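Long-range contacts in 3,4-dihydroxybenzoate decarboxylase (Enterobacter cloacae, PDB 5NY5), which probably catalyses the prenylated-flavin-dependent decarboxylation of 3,4-dihydroxybenzoate and, as a UbiD-family enzyme, the reverse para-carboxylation of catechols: residues A[30-35]-A[137-142]; A[95-100]-A[238-243]; A[143-148]-A[279-284]. One frame throughout, in Å; residues are numbered along the deposited sequence.

Interaction 1: A[30-35]-A[137-142]; sequences DPNAEL and APTNTP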
ATOM      1  N   ASP A  30     -13.257  50.682  16.297  1.00 57.00           N
ATOM      2  CA  ASP A  30     -14.400  50.504  15.413  1.00 57.53           C
ATOM      3  C   ASP A  30     -14.902  49.073  15.534  1.00 56.32           C
ATOM      4  O   ASP A  30     -14.128  48.138  15.293  1.00 55.48           O
ATOM      5  CB  ASP A  30     -14.015  50.807  13.974  1.00 58.58           C
ATOM      6  CG  ASP A  30     -15.216  51.088  13.088  1.00 59.79           C
ATOM      7  OD1 ASP A  30     -16.322  50.597  13.390  1.00 59.47           O
ATOM      8  OD2 ASP A  30     -15.051  51.801  12.079  1.00 61.21           O
ATOM      9  N   PRO A  31     -16.164  48.849  15.914  1.00 56.30           N
ATOM     10  CA  PRO A  31     -16.667  47.469  15.992  1.00 55.32           C
ATOM     11  C   PRO A  31     -16.719  46.775  14.646  1.00 55.58           C
ATOM     12  O   PRO A  31     -16.824  45.544  14.606  1.00 54.78           O
ATOM     13  CB  PRO A  31     -18.071  47.640  16.586  1.00 55.68           C
ATOM     14  CG  PRO A  31     -18.457  49.031  16.231  1.00 57.16           C
ATOM     15  CD  PRO A  31     -17.191  49.831  16.297  1.00 57.32           C
ATOM     16  N   ASN A  32     -16.650  47.520  13.548  1.00 56.83           N
ATOM     17  CA  ASN A  32     -16.615  46.942  12.210  1.00 57.37           C
ATOM     18  C   ASN A  32     -15.165  46.612  11.875  1.00 56.90           C
ATOM     19  O   ASN A  32     -14.363  47.505  11.591  1.00 57.57           O
ATOM     20  CB  ASN A  32     -17.223  47.904  11.197  1.00 59.20           C
ATOM     21  CG  ASN A  32     -17.375  47.287   9.826  1.00 60.04           C
ATOM     22  OD1 ASN A  32     -17.326  46.066   9.673  1.00 59.27           O
ATOM     23  ND2 ASN A  32     -17.564  48.127   8.816  1.00 61.82           N
ATOM     24  N   ALA A  33     -14.827  45.322  11.945  1.00 55.86           N
ATOM     25  CA  ALA A  33     -13.531  44.780  11.537  1.00 55.51           C
ATOM     26  C   ALA A  33     -12.380  45.200  12.445  1.00 54.86           C
ATOM     27  O   ALA A  33     -11.620  44.345  12.907  1.00 53.90           O
ATOM     28  CB  ALA A  33     -13.215  45.164  10.087  1.00 56.93           C
ATOM     29  N   GLU A  34     -12.230  46.504  12.696  1.00 55.53           N
ATOM     30  CA  GLU A  34     -11.077  46.984  13.456  1.00 55.22           C
ATOM     31  C   GLU A  34     -10.989  46.316  14.821  1.00 53.91           C
ATOM     32  O   GLU A  34      -9.897  45.959  15.276  1.00 53.39           O
ATOM     33  CB  GLU A  34     -11.139  48.503  13.607  1.00 56.30           C
ATOM     34  CG  GLU A  34     -10.218  49.049  14.687  1.00 56.04           C
ATOM     35  CD  GLU A  34     -10.006  50.546  14.586  1.00 57.41           C
ATOM     36  OE1 GLU A  34      -9.124  50.972  13.812  1.00 60.75           O
ATOM     37  OE2 GLU A  34     -10.721  51.298  15.277  1.00 57.78           O
ATOM     38  N   LEU A  35     -12.132  46.126  15.480  1.00 53.54           N
ATOM     39  CA  LEU A  35     -12.143  45.508  16.801  1.00 52.52           C
ATOM     40  C   LEU A  35     -11.489  44.131  16.775  1.00 51.64           C
ATOM     41  O   LEU A  35     -10.572  43.850  17.556  1.00 51.15           O
ATOM     42  CB  LEU A  35     -13.581  45.424  17.314  1.00 58.36           C
ATOM     43  CG  LEU A  35     -13.790  44.948  18.750  1.00 53.14           C
ATOM     44  CD1 LEU A  35     -12.690  45.487  19.605  1.00 51.68           C
ATOM     45  CD2 LEU A  35     -15.127  45.424  19.284  1.00 52.14           C
ATOM     46  N   ALA A 137     -22.899  45.208  17.789  1.00 55.90           N
ATOM     47  CA  ALA A 137     -22.464  43.873  17.399  1.00 54.98           C
ATOM     48  C   ALA A 137     -21.276  43.983  16.452  1.00 54.81           C
ATOM     49  O   ALA A 137     -21.379  44.661  15.421  1.00 55.85           O
ATOM     50  CB  ALA A 137     -23.605  43.109  16.739  1.00 55.60           C
ATOM     51  N   PRO A 138     -20.149  43.351  16.750  1.00 53.70           N
ATOM     52  CA  PRO A 138     -18.965  43.510  15.906  1.00 53.66           C
ATOM     53  C   PRO A 138     -18.991  42.579  14.704  1.00 53.87           C
ATOM     54  O   PRO A 138     -19.714  41.583  14.658  1.00 53.77           O
ATOM     55  CB  PRO A 138     -17.805  43.155  16.845  1.00 52.51           C
ATOM     56  CG  PRO A 138     -18.444  42.649  18.134  1.00 51.97           C
ATOM     57  CD  PRO A 138     -19.895  42.434  17.868  1.00 52.61           C
ATOM     58  N   THR A 139     -18.186  42.940  13.711  1.00 54.35           N
ATOM     59  CA  THR A 139     -17.899  42.087  12.569  1.00 54.63           C
ATOM     60  C   THR A 139     -16.449  41.641  12.667  1.00 53.79           C
ATOM     61  O   THR A 139     -15.558  42.468  12.886  1.00 58.41           O
ATOM     62  CB  THR A 139     -18.140  42.821  11.249  1.00 56.18           C
ATOM     63  OG1 THR A 139     -17.159  43.852  11.090  1.00 56.47           O
ATOM     64  CG2 THR A 139     -19.524  43.446  11.233  1.00 57.20           C
ATOM     65  N   ASN A 140     -16.214  40.337  12.519  1.00 53.27           N
ATOM     66  CA  ASN A 140     -14.859  39.820  12.671  1.00 52.57           C
ATOM     67  C   ASN A 140     -13.978  40.189  11.482  1.00 53.39           C
ATOM     68  O   ASN A 140     -12.820  40.584  11.663  1.00 53.16           O
ATOM     69  CB  ASN A 140     -14.893  38.308  12.873  1.00 51.97           C
ATOM     70  CG  ASN A 140     -14.985  37.922  14.335  1.00 52.85           C
ATOM     71  OD1 ASN A 140     -13.997  37.507  14.941  1.00 50.28           O
ATOM     72  ND2 ASN A 140     -16.170  38.066  14.914  1.00 50.96           N
ATOM     73  N   THR A 141     -14.494  40.063  10.269  1.00 54.51           N
ATOM     74  CA  THR A 141     -13.760  40.395   9.057  1.00 55.59           C
ATOM     75  C   THR A 141     -14.616  41.283   8.176  1.00 57.08           C
ATOM     76  O   THR A 141     -15.849  41.271   8.275  1.00 57.37           O
ATOM     77  CB  THR A 141     -13.354  39.139   8.269  1.00 55.85           C
ATOM     78  OG1 THR A 141     -14.523  38.507   7.737  1.00 56.52           O
ATOM     79  CG2 THR A 141     -12.601  38.161   9.154  1.00 54.53           C
ATOM     80  N   PRO A 142     -13.996  42.074   7.296  1.00 58.22           N
ATOM     81  CA  PRO A 142     -14.778  42.896   6.361  1.00 59.94           C
ATOM     82  C   PRO A 142     -15.671  42.098   5.418  1.00 61.01           C
ATOM     83  O   PRO A 142     -16.567  42.695   4.808  1.00 62.46           O
ATOM     84  CB  PRO A 142     -13.702  43.669   5.586  1.00 60.99           C
ATOM     85  CG  PRO A 142     -12.531  43.697   6.505  1.00 59.61           C
ATOM     86  CD  PRO A 142     -12.559  42.401   7.249  1.00 58.08           C
TER
HETATM   87  O   HOH W   1     -11.047  42.173  10.759  1.00 41.00           O
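Asn32 and Thr139 form a single beta bridge of parallel pattern, a link between two loops: the one leading into helix 34-42, in the N-terminal family region, and the one before strand 148-157, in the Rift-related region. Thr139 uses both of its backbone polar atoms. Its N donates to Pro31 O (3.1 Å), and its O accepts from Ala33 N (3.1 Å), so the backbone bonds go to the residues on either side of Asn32, as in a parallel bridge.

The side chain of Thr139 adds a third link. With chi1 at 68°, OG1 is turned to the amide of Asn32 and donates to OD1 over 2.6 Å, in the carbonyl plane and on a lone pair. The same OG1 accepts a weak bond from Ala33 N at 2.9 Å, which divides that N-H, at the N-cap of the helix, between two acceptors of one residue. Apolar packing completes the seam, with Ala33 CB over Pro142 CG at 3.9 Å.

Met479 and Pro477 of the second subunit pack on Ala33 and Pro142, Asn140 and Thr141 lie against Pro288 of strand 285-288, and Pro138 shares a backbone bond with Phe148, where strand 148-157 begins.

Interaction 2: A[95-100]-A[238-243]; sequences QHVGQA and GALRQQ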
ATOM      1  N   GLN A  95     -11.204  17.071  33.573  1.00 62.87           N
ATOM      2  CA  GLN A  95     -11.676  16.203  34.646  1.00 68.53           C
ATOM      3  C   GLN A  95     -12.530  16.972  35.641  1.00 68.74           C
ATOM      4  O   GLN A  95     -13.583  16.487  36.071  1.00 77.76           O
ATOM      5  CB  GLN A  95     -10.495  15.552  35.363  1.00 83.26           C
ATOM      6  CG  GLN A  95     -10.879  14.877  36.672  1.00 93.02           C
ATOM      7  CD  GLN A  95      -9.723  14.141  37.318  1.00 98.85           C
ATOM      8  OE1 GLN A  95      -8.576  14.585  37.260  1.00 97.79           O
ATOM      9  NE2 GLN A  95     -10.020  13.002  37.935  1.00103.65           N
ATOM     10  N   HIS A  96     -12.088  18.174  36.020  1.00 68.26           N
ATOM     11  CA  HIS A  96     -12.807  18.952  37.022  1.00 62.43           C
ATOM     12  C   HIS A  96     -14.232  19.248  36.577  1.00 61.59           C
ATOM     13  O   HIS A  96     -15.174  19.147  37.372  1.00 62.53           O
ATOM     14  CB  HIS A  96     -12.049  20.247  37.311  1.00 61.77           C
ATOM     15  CG  HIS A  96     -12.660  21.076  38.394  1.00 62.31           C
ATOM     16  ND1 HIS A  96     -13.527  22.116  38.136  1.00 61.17           N
ATOM     17  CD2 HIS A  96     -12.526  21.023  39.739  1.00 64.05           C
ATOM     18  CE1 HIS A  96     -13.903  22.667  39.276  1.00 62.15           C
ATOM     19  NE2 HIS A  96     -13.309  22.022  40.264  1.00 63.91           N
ATOM     20  N   VAL A  97     -14.413  19.605  35.305  1.00 60.01           N
ATOM     21  CA  VAL A  97     -15.758  19.860  34.801  1.00 59.36           C
ATOM     22  C   VAL A  97     -16.543  18.559  34.687  1.00 60.41           C
ATOM     23  O   VAL A  97     -17.723  18.497  35.054  1.00 60.94           O
ATOM     24  CB  VAL A  97     -15.692  20.602  33.454  1.00 57.61           C
ATOM     25  CG1 VAL A  97     -17.091  20.844  32.921  1.00 57.16           C
ATOM     26  CG2 VAL A  97     -14.945  21.916  33.611  1.00 56.74           C
ATOM     27  N   GLY A  98     -15.905  17.500  34.184  1.00 60.86           N
ATOM     28  CA  GLY A  98     -16.578  16.217  34.081  1.00 62.07           C
ATOM     29  C   GLY A  98     -17.045  15.682  35.419  1.00 63.88           C
ATOM     30  O   GLY A  98     -18.032  14.945  35.487  1.00 64.85           O
ATOM     31  N   GLN A  99     -16.347  16.040  36.498  1.00 64.53           N
ATOM     32  CA  GLN A  99     -16.813  15.680  37.833  1.00 66.39           C
ATOM     33  C   GLN A  99     -18.064  16.464  38.203  1.00 66.15           C
ATOM     34  O   GLN A  99     -18.980  15.924  38.832  1.00 70.14           O
ATOM     35  CB  GLN A  99     -15.700  15.916  38.854  1.00 67.30           C
ATOM     36  CG  GLN A  99     -16.106  15.710  40.306  1.00 69.36           C
ATOM     37  CD  GLN A  99     -16.215  14.245  40.696  1.00 79.68           C
ATOM     38  OE1 GLN A  99     -16.111  13.353  39.854  1.00 84.30           O
ATOM     39  NE2 GLN A  99     -16.422  13.993  41.983  1.00 83.27           N
ATOM     40  N   ALA A 100     -18.126  17.738  37.809  1.00 64.49           N
ATOM     41  CA  ALA A 100     -19.296  18.549  38.121  1.00 64.32           C
ATOM     42  C   ALA A 100     -20.497  18.159  37.270  1.00 64.02           C
ATOM     43  O   ALA A 100     -21.642  18.331  37.702  1.00 64.67           O
ATOM     44  CB  ALA A 100     -18.974  20.032  37.938  1.00 62.82           C
ATOM     45  N   GLY A 238     -24.016  25.425  38.155  1.00 61.26           N
ATOM     46  CA  GLY A 238     -24.418  25.401  39.550  1.00 62.57           C
ATOM     47  C   GLY A 238     -23.541  24.495  40.391  1.00 62.42           C
ATOM     48  O   GLY A 238     -23.223  24.812  41.539  1.00 62.90           O
ATOM     49  N   ALA A 239     -23.132  23.357  39.829  1.00 61.85           N
ATOM     50  CA  ALA A 239     -22.234  22.464  40.553  1.00 61.71           C
ATOM     51  C   ALA A 239     -20.831  23.050  40.647  1.00 63.63           C
ATOM     52  O   ALA A 239     -20.152  22.889  41.668  1.00 65.79           O
ATOM     53  CB  ALA A 239     -22.200  21.096  39.879  1.00 61.57           C
ATOM     54  N   LEU A 240     -20.383  23.736  39.594  1.00 65.24           N
ATOM     55  CA  LEU A 240     -19.051  24.329  39.606  1.00 57.90           C
ATOM     56  C   LEU A 240     -18.943  25.468  40.613  1.00 58.39           C
ATOM     57  O   LEU A 240     -17.848  25.742  41.116  1.00 57.93           O
ATOM     58  CB  LEU A 240     -18.689  24.823  38.208  1.00 56.61           C
ATOM     59  CG  LEU A 240     -18.316  23.745  37.191  1.00 55.85           C
ATOM     60  CD1 LEU A 240     -18.564  24.240  35.780  1.00 55.17           C
ATOM     61  CD2 LEU A 240     -16.863  23.338  37.365  1.00 54.94           C
ATOM     62  N   ARG A 241     -20.054  26.139  40.921  1.00 63.92           N
ATOM     63  CA  ARG A 241     -20.055  27.219  41.897  1.00 60.09           C
ATOM     64  C   ARG A 241     -20.669  26.832  43.233  1.00 61.70           C
ATOM     65  O   ARG A 241     -20.633  27.644  44.163  1.00 62.42           O
ATOM     66  CB  ARG A 241     -20.808  28.443  41.351  1.00 60.24           C
ATOM     67  CG  ARG A 241     -20.299  28.972  40.020  1.00 58.86           C
ATOM     68  CD  ARG A 241     -18.820  29.306  40.069  1.00 57.77           C
ATOM     69  NE  ARG A 241     -18.387  29.995  38.857  1.00 56.68           N
ATOM     70  CZ  ARG A 241     -17.118  30.224  38.539  1.00 55.63           C
ATOM     71  NH1 ARG A 241     -16.147  29.812  39.343  1.00 55.51           N
ATOM     72  NH2 ARG A 241     -16.818  30.860  37.418  1.00 54.82           N
ATOM     73  N   GLN A 242     -21.226  25.624  43.354  1.00 62.41           N
ATOM     74  CA  GLN A 242     -21.954  25.208  44.556  1.00 64.16           C
ATOM     75  C   GLN A 242     -23.053  26.210  44.896  1.00 65.32           C
ATOM     76  O   GLN A 242     -23.355  26.468  46.062  1.00 66.65           O
ATOM     77  CB  GLN A 242     -21.005  25.005  45.737  1.00 64.46           C
ATOM     78  CG  GLN A 242     -20.148  23.760  45.625  1.00 63.87           C
ATOM     79  CD  GLN A 242     -20.977  22.494  45.574  1.00 64.81           C
ATOM     80  OE1 GLN A 242     -21.207  21.931  44.503  1.00 64.16           O
ATOM     81  NE2 GLN A 242     -21.427  22.034  46.735  1.00 66.47           N
ATOM     82  N   GLN A 243     -23.653  26.781  43.859  1.00 64.90           N
ATOM     83  CA  GLN A 243     -24.674  27.809  43.977  1.00 65.89           C
ATOM     84  C   GLN A 243     -25.561  27.755  42.741  1.00 65.78           C
ATOM     85  O   GLN A 243     -25.066  27.916  41.619  1.00 64.39           O
ATOM     86  CB  GLN A 243     -24.033  29.188  44.129  1.00 65.31           C
ATOM     87  CG  GLN A 243     -25.021  30.319  44.289  1.00 66.39           C
ATOM     88  CD  GLN A 243     -25.670  30.332  45.655  1.00 68.25           C
ATOM     89  OE1 GLN A 243     -25.102  29.847  46.633  1.00 68.61           O
ATOM     90  NE2 GLN A 243     -26.871  30.889  45.730  1.00 69.55           N
TER
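Ala100, near the end of helix 93-101, meets Ala239 and Leu240 of helix 234-241 in an apolar helix-to-helix contact that illustrates how small side chains let two backbones come close. Here the CA atoms of Ala100 and Ala239 are 5.5 Å apart. The methyl of Ala100 is the meeting point of the tight part: its CB touches Leu240 CG at 3.8 Å and Ala239 CB at 3.9 Å. From the other helix, Ala239 CB also rests on the carbonyl of its partner, 3.6 Å from Ala100 O.

At His96 the contact stays close but moves to the more open side. Leu240 has CG beside its own backbone N (chi1 -75°), and its CD2 branch extends to the imidazole, 3.6 Å from His96 CE1, meeting the ring obliquely. The slack part is Val97, with CG2 at 4.4 Å from Leu240 CD2. His96 and Leu240 are both partly exposed, and Gln95 and Gln99 mark the solvent-facing side of their helix, whereas Ala100 and Val97 are buried.

Just beyond the contact, helix 234-241 closes in a Schellman motif: Gln242, with positive phi, is the C-prime residue, and Gln243 N returns to Gly238 O at 3.1 Å. Arg241 turns elsewhere, to a salt bridge with Asp213. Around the pair, Leu240 packs on Ala215 of helix 214-219, while Val97 lies against Leu86 and against Phe222, a prenylated FMN-binding residue, which places helix 93-101 next to the cofactor site.

Interaction 3: A[143-148]-A[279-284]; sequences IDAGPF and QHTNTG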
ATOM      1  N   ILE A 143     -15.465  40.787   5.276  1.00 60.52           N
ATOM      2  CA  ILE A 143     -16.271  39.976   4.369  1.00 61.69           C
ATOM      3  C   ILE A 143     -17.332  39.165   5.108  1.00 60.89           C
ATOM      4  O   ILE A 143     -17.906  38.233   4.532  1.00 61.63           O
ATOM      5  CB  ILE A 143     -15.391  39.054   3.511  1.00 62.20           C
ATOM      6  CG1 ILE A 143     -14.744  37.976   4.377  1.00 60.48           C
ATOM      7  CG2 ILE A 143     -14.334  39.859   2.771  1.00 63.16           C
ATOM      8  CD1 ILE A 143     -13.994  36.929   3.589  1.00 61.07           C
ATOM      9  N   ASP A 144     -17.605  39.493   6.368  1.00 59.54           N
ATOM     10  CA  ASP A 144     -18.647  38.799   7.109  1.00 58.93           C
ATOM     11  C   ASP A 144     -20.023  39.135   6.542  1.00 60.45           C
ATOM     12  O   ASP A 144     -20.221  40.157   5.879  1.00 61.77           O
ATOM     13  CB  ASP A 144     -18.587  39.168   8.591  1.00 57.38           C
ATOM     14  CG  ASP A 144     -17.432  38.506   9.313  1.00 55.92           C
ATOM     15  OD1 ASP A 144     -16.551  37.933   8.636  1.00 56.09           O
ATOM     16  OD2 ASP A 144     -17.401  38.561  10.560  1.00 54.74           O
ATOM     17  N   ALA A 145     -20.986  38.254   6.814  1.00 60.42           N
ATOM     18  CA  ALA A 145     -22.346  38.472   6.341  1.00 61.95           C
ATOM     19  C   ALA A 145     -22.996  39.685   6.992  1.00 62.02           C
ATOM     20  O   ALA A 145     -23.947  40.238   6.434  1.00 63.64           O
ATOM     21  CB  ALA A 145     -23.199  37.232   6.598  1.00 61.90           C
ATOM     22  N   GLY A 146     -22.501  40.104   8.151  1.00 60.48           N
ATOM     23  CA  GLY A 146     -23.059  41.217   8.879  1.00 60.54           C
ATOM     24  C   GLY A 146     -22.600  41.169  10.318  1.00 58.73           C
ATOM     25  O   GLY A 146     -21.833  40.285  10.712  1.00 63.02           O
ATOM     26  N   PRO A 147     -23.040  42.127  11.128  1.00 58.72           N
ATOM     27  CA  PRO A 147     -22.706  42.089  12.556  1.00 57.24           C
ATOM     28  C   PRO A 147     -23.210  40.806  13.199  1.00 56.49           C
ATOM     29  O   PRO A 147     -24.293  40.315  12.883  1.00 57.30           O
ATOM     30  CB  PRO A 147     -23.407  43.329  13.123  1.00 57.92           C
ATOM     31  CG  PRO A 147     -24.368  43.770  12.063  1.00 59.74           C
ATOM     32  CD  PRO A 147     -23.784  43.341  10.762  1.00 60.24           C
ATOM     33  N   PHE A 148     -22.402  40.261  14.105  1.00 55.08           N
ATOM     34  CA  PHE A 148     -22.636  38.943  14.676  1.00 55.04           C
ATOM     35  C   PHE A 148     -22.581  38.993  16.195  1.00 53.46           C
ATOM     36  O   PHE A 148     -21.729  39.672  16.773  1.00 52.89           O
ATOM     37  CB  PHE A 148     -21.591  37.929  14.179  1.00 53.79           C
ATOM     38  CG  PHE A 148     -22.063  37.060  13.050  1.00 54.67           C
ATOM     39  CD1 PHE A 148     -22.845  35.947  13.298  1.00 54.78           C
ATOM     40  CD2 PHE A 148     -21.700  37.339  11.743  1.00 57.17           C
ATOM     41  CE1 PHE A 148     -23.273  35.139  12.263  1.00 55.76           C
ATOM     42  CE2 PHE A 148     -22.123  36.536  10.702  1.00 56.58           C
ATOM     43  CZ  PHE A 148     -22.913  35.434  10.963  1.00 57.30           C
ATOM     44  N   GLN A 279     -27.733  38.656   3.102  1.00 74.09           N
ATOM     45  CA  GLN A 279     -28.685  39.357   2.244  1.00 76.44           C
ATOM     46  C   GLN A 279     -28.337  40.833   2.086  1.00 76.89           C
ATOM     47  O   GLN A 279     -28.571  41.412   1.019  1.00 78.63           O
ATOM     48  CB  GLN A 279     -30.102  39.205   2.794  1.00 77.63           C
ATOM     49  CG  GLN A 279     -30.298  39.763   4.190  1.00 76.75           C
ATOM     50  CD  GLN A 279     -31.755  40.013   4.512  1.00 78.51           C
ATOM     51  OE1 GLN A 279     -32.607  40.011   3.626  1.00 80.57           O
ATOM     52  NE2 GLN A 279     -32.052  40.224   5.790  1.00 77.82           N
ATOM     53  N   HIS A 280     -27.774  41.456   3.120  1.00 75.48           N
ATOM     54  CA  HIS A 280     -27.454  42.875   3.069  1.00 75.96           C
ATOM     55  C   HIS A 280     -26.017  43.156   2.650  1.00 74.94           C
ATOM     56  O   HIS A 280     -25.697  44.306   2.333  1.00 75.66           O
ATOM     57  CB  HIS A 280     -27.718  43.529   4.432  1.00 75.32           C
ATOM     58  CG  HIS A 280     -29.159  43.517   4.841  1.00 76.64           C
ATOM     59  ND1 HIS A 280     -30.111  44.312   4.240  1.00 78.88           N
ATOM     60  CD2 HIS A 280     -29.807  42.813   5.798  1.00 76.15           C
ATOM     61  CE1 HIS A 280     -31.284  44.094   4.805  1.00 79.71           C
ATOM     62  NE2 HIS A 280     -31.128  43.189   5.753  1.00 78.10           N
ATOM     63  N   THR A 281     -25.149  42.145   2.635  1.00 73.41           N
ATOM     64  CA  THR A 281     -23.749  42.342   2.289  1.00 72.44           C
ATOM     65  C   THR A 281     -23.326  41.641   1.009  1.00 72.94           C
ATOM     66  O   THR A 281     -22.455  42.154   0.304  1.00 73.18           O
ATOM     67  CB  THR A 281     -22.847  41.864   3.431  1.00 70.13           C
ATOM     68  OG1 THR A 281     -23.190  40.518   3.779  1.00 69.35           O
ATOM     69  CG2 THR A 281     -23.018  42.758   4.649  1.00 69.68           C
ATOM     70  N   ASN A 282     -23.911  40.481   0.703  1.00 73.20           N
ATOM     71  CA  ASN A 282     -23.626  39.735  -0.525  1.00 73.88           C
ATOM     72  C   ASN A 282     -22.151  39.367  -0.646  1.00 72.35           C
ATOM     73  O   ASN A 282     -21.613  39.270  -1.752  1.00 73.07           O
ATOM     74  CB  ASN A 282     -24.083  40.507  -1.766  1.00 76.23           C
ATOM     75  CG  ASN A 282     -25.580  40.741  -1.787  1.00 78.00           C
ATOM     76  OD1 ASN A 282     -26.351  39.950  -1.247  1.00 77.81           O
ATOM     77  ND2 ASN A 282     -25.998  41.832  -2.415  1.00 79.86           N
ATOM     78  N   THR A 283     -21.479  39.157   0.484  1.00 70.35           N
ATOM     79  CA  THR A 283     -20.093  38.713   0.459  1.00 68.89           C
ATOM     80  C   THR A 283     -19.961  37.219   0.205  1.00 68.32           C
ATOM     81  O   THR A 283     -18.835  36.717   0.136  1.00 67.19           O
ATOM     82  CB  THR A 283     -19.390  39.066   1.774  1.00 67.10           C
ATOM     83  OG1 THR A 283     -20.044  38.408   2.864  1.00 66.23           O
ATOM     84  CG2 THR A 283     -19.410  40.567   2.008  1.00 67.72           C
ATOM     85  N   GLY A 284     -21.075  36.499   0.071  1.00 69.15           N
ATOM     86  CA  GLY A 284     -21.047  35.062  -0.098  1.00 68.73           C
ATOM     87  C   GLY A 284     -20.578  34.283   1.107  1.00 66.73           C
ATOM     88  O   GLY A 284     -20.676  33.052   1.101  1.00 66.42           O
TER
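Thr281 and Thr283 extend their hydroxyls to two carbonyls of the facing loop, Ala145 O and Ile143 O, within the Rift-related, FMN-binding part of the UbiD fold. The contact is a small example of loops joined by side chain to backbone: alternate residues on each loop pair up, Thr281 with Ala145 and Thr283 with Ile143, so the two loops run in opposite directions.

Thr283 can be followed atom by atom. Its CB, directed toward the other loop, already lies 3.2 Å from Ile143 O. From there OG1, held between the backbone N and carbonyl carbon (chi1 61°), donates to Ile143 O over 2.7 Å, approaching from above the carbonyl plane, 52° out of it. The methyl CG2 takes the other branch and lies 3.8 Å from Ile143 O and 4.0 Å from Ile143 CA.

Asp144, between the two accepting residues, has its CB directed away from the other loop; its OD2 accepts from Asn140 N, and more weakly from Thr141 N, which ties Asp144 back to the preceding turn, 140-141. The side chain of Asp144 is about 8 Å from that of Arg171, a prenylated FMN-binding residue, so the loop passes near that site. Pro477 of the second subunit packs on Ile143.

At the other carbonyl, Thr281 OG1 donates to Ala145 O at 2.8 Å, likewise from above the carbonyl plane, and Thr281 CG2 touches the same oxygen at 3.2 Å.

From the N terminus, the chain passes 30-35, then 95-100, before interaction 1 closes its loop at 137-142 and ties the N-terminal family region to the Rift-related one. Interaction 3 opens at the next residue, so the two are in series; they touch, Thr139 CG2 lying 3.7 Å from Pro147 CA. Interaction 2 closes later, at 238-243, and crosses both: it opens within the span of interaction 1 and ends within that of interaction 3, which closes at 279-284 and joins two loops of the Rift-related region, those before strands 148-157 and 285-288. Interaction 2 again joins N-terminal and Rift-related regions, but on the opposite side of the chain's centre, its centre about 35 Å from that of interaction 1.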